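Unconventional myosin IB (Entamoeba histolytica, PDB 5XGG) is a class I myosin, presumably an actin-based motor, whose C-terminal SH3 domain probably recruits proline-rich partner proteins. Local coordinates at residues Trp49-Asn52 / Asn53-Lys56. Sequence-based numbering, arbitrary orientation.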
ATOM      1  N   TRP A  49      -6.436   2.904   5.077  1.00  6.61           N
ATOM      2  CA  TRP A  49      -6.782   2.695   3.697  1.00  7.04           C
ATOM      3  C   TRP A  49      -5.993   3.636   2.781  1.00  7.24           C
ATOM      4  O   TRP A  49      -5.825   4.819   3.044  1.00  7.21           O
ATOM      5  CB  TRP A  49      -8.299   2.928   3.466  1.00  7.49           C
ATOM      6  CG  TRP A  49      -9.146   2.016   4.203  1.00  7.88           C
ATOM      7  CD1 TRP A  49      -9.789   2.288   5.371  1.00  8.75           C
ATOM      8  CD2 TRP A  49      -9.410   0.622   3.898  1.00  8.21           C
ATOM      9  NE1 TRP A  49     -10.479   1.143   5.801  1.00  9.25           N
ATOM     10  CE2 TRP A  49     -10.285   0.127   4.915  1.00  9.35           C
ATOM     11  CE3 TRP A  49      -9.035  -0.239   2.861  1.00  8.71           C
ATOM     12  CZ2 TRP A  49     -10.692  -1.213   4.958  1.00 11.04           C
ATOM     13  CZ3 TRP A  49      -9.534  -1.521   2.807  1.00 10.86           C
ATOM     14  CH2 TRP A  49     -10.337  -2.040   3.887  1.00 10.53           C
ATOM     15  N   ILE A  50      -5.648   3.066   1.635  1.00  7.11           N
ATOM     16  CA  ILE A  50      -4.986   3.765   0.544  1.00  7.58           C
ATOM     17  C   ILE A  50      -5.723   3.497  -0.757  1.00  7.20           C
ATOM     18  O   ILE A  50      -6.288   2.447  -0.996  1.00  7.66           O
ATOM     19  CB  ILE A  50      -3.532   3.326   0.414  1.00  8.19           C
ATOM     20  CG1 ILE A  50      -3.341   1.847  -0.107  1.00  8.75           C
ATOM     21  CG2 ILE A  50      -2.758   3.489   1.689  1.00  8.73           C
ATOM     22  CD1 ILE A  50      -1.879   1.472  -0.363  1.00  9.83           C
ATOM     23  N   PRO A  51      -5.737   4.492  -1.649  1.00  7.13           N
ATOM     24  CA  PRO A  51      -6.273   4.296  -3.001  1.00  7.44           C
ATOM     25  C   PRO A  51      -5.346   3.469  -3.869  1.00  7.10           C
ATOM     26  O   PRO A  51      -4.157   3.826  -4.014  1.00  5.87           O
ATOM     27  CB  PRO A  51      -6.344   5.747  -3.527  1.00  7.55           C
ATOM     28  CG  PRO A  51      -5.324   6.461  -2.747  1.00  7.19           C
ATOM     29  CD  PRO A  51      -5.199   5.813  -1.429  1.00  7.85           C
ATOM     30  N   ASN A  52      -5.846   2.318  -4.377  1.00  7.41           N
ATOM     31  CA  ASN A  52      -4.978   1.425  -5.093  1.00  9.45           C
ATOM     32  C   ASN A  52      -4.445   1.983  -6.400  1.00  8.94           C
ATOM     33  O   ASN A  52      -3.467   1.528  -6.855  1.00  9.82           O
ATOM     34  CB  ASN A  52      -5.625   0.029  -5.264  1.00 10.82           C
ATOM     35  CG  ASN A  52      -6.778   0.002  -6.291  1.00 14.69           C
ATOM     36  OD1 ASN A  52      -6.814   0.753  -7.228  1.00 18.65           O
ATOM     37  ND2 ASN A  52      -7.690  -0.942  -6.121  1.00 16.28           N
ATOM     38  N   ASN A  53      -5.113   3.010  -6.991  1.00  7.27           N
ATOM     39  CA  ASN A  53      -4.590   3.620  -8.197  1.00  7.75           C
ATOM     40  C   ASN A  53      -3.482   4.639  -7.961  1.00  7.43           C
ATOM     41  O   ASN A  53      -3.013   5.234  -8.949  1.00  8.30           O
ATOM     42  CB  ASN A  53      -5.746   4.184  -9.006  1.00  7.94           C
ATOM     43  CG  ASN A  53      -6.548   5.294  -8.291  1.00  7.86           C
ATOM     44  OD1 ASN A  53      -6.251   5.679  -7.190  1.00  7.55           O
ATOM     45  ND2 ASN A  53      -7.639   5.749  -8.938  1.00  7.57           N
ATOM     46  N   TYR A  54      -2.962   4.733  -6.702  1.00  6.79           N
ATOM     47  CA  TYR A  54      -1.756   5.501  -6.376  1.00  6.15           C
ATOM     48  C   TYR A  54      -0.534   4.680  -6.308  1.00  6.50           C
ATOM     49  O   TYR A  54       0.555   5.185  -6.156  1.00  5.89           O
ATOM     50  CB  TYR A  54      -1.896   6.365  -5.112  1.00  5.40           C
ATOM     51  CG  TYR A  54      -2.657   7.613  -5.273  1.00  5.68           C
ATOM     52  CD1 TYR A  54      -3.998   7.611  -5.685  1.00  5.52           C
ATOM     53  CD2 TYR A  54      -2.111   8.848  -4.887  1.00  5.39           C
ATOM     54  CE1 TYR A  54      -4.698   8.820  -5.767  1.00  6.11           C
ATOM     55  CE2 TYR A  54      -2.789  10.054  -5.065  1.00  5.87           C
ATOM     56  CZ  TYR A  54      -4.097  10.020  -5.432  1.00  6.27           C
ATOM     57  OH  TYR A  54      -4.780  11.213  -5.497  1.00  7.49           O
ATOM     58  N   VAL A  55      -0.696   3.368  -6.392  1.00  7.02           N
ATOM     59  CA  VAL A  55       0.411   2.458  -6.192  1.00  7.33           C
ATOM     60  C   VAL A  55       0.475   1.357  -7.241  1.00  8.10           C
ATOM     61  O   VAL A  55      -0.428   1.221  -8.046  1.00  8.46           O
ATOM     62  CB  VAL A  55       0.242   1.810  -4.798  1.00  7.60           C
ATOM     63  CG1 VAL A  55       0.044   2.846  -3.671  1.00  6.89           C
ATOM     64  CG2 VAL A  55      -0.872   0.769  -4.771  1.00  7.80           C
ATOM     65  N   LYS A  56       1.600   0.652  -7.232  1.00  9.83           N
ATOM     66  CA  LYS A  56       1.866  -0.487  -8.144  1.00 11.79           C
ATOM     67  C   LYS A  56       2.371  -1.651  -7.374  1.00 11.26           C
ATOM     68  O   LYS A  56       3.379  -1.548  -6.644  1.00 11.20           O
ATOM     69  CB  LYS A  56       2.912  -0.148  -9.176  1.00 14.50           C
ATOM     70  CG  LYS A  56       2.925  -1.156 -10.339  1.00 21.25           C
ATOM     71  CD  LYS A  56       4.250  -1.093 -11.090  1.00 27.24           C
ATOM     72  CE  LYS A  56       4.117  -1.676 -12.501  1.00 33.42           C
ATOM     73  NZ  LYS A  56       5.371  -2.367 -12.923  1.00 38.72           N
TER
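Pro-51 packs its ring against Tyr-54, with CG lying 3.4 Å from Tyr-54 CD1 and CB a little farther from the same carbon. The pyrrolidine meets the phenol ring at a slant, and CG of Tyr-54, anti to its own carbonyl carbon (chi1 -77°), together with chi2 of 60°, turns CD1 toward Pro-51 CG. The backbone turns between the two residues: Tyr-54 N donates to Pro-51 O at 3.1 Å, nearly straight at hydrogen but reaching the oxygen from 49° above the carbonyl plane. One residue on, a weak bond of 3.4 Å runs from Val-55 N to Asn-52 O. On the inner side, Ile-50 CD1 meets Val-55 CG1 at 4.1 Å, the two side chains crossing at about a right angle. Tyr-13 is the next layer out, touching Pro-51 and standing edge-to-face with the Tyr-54 ring; Trp-38 also covers Pro-51, while Phe-23 touches both Ile-50 and Tyr-54. This is the 3-10 turn of the SH3 fold, linking strand 46-51 to strand 55-57. Pro-51 and Tyr-54 probably form part of the surface of aromatic and proline side chains that receives proline-rich peptides in SH3 domains, and the bonded turn joining them is consistent with a largely apolar platform carrying a phenol hydroxyl.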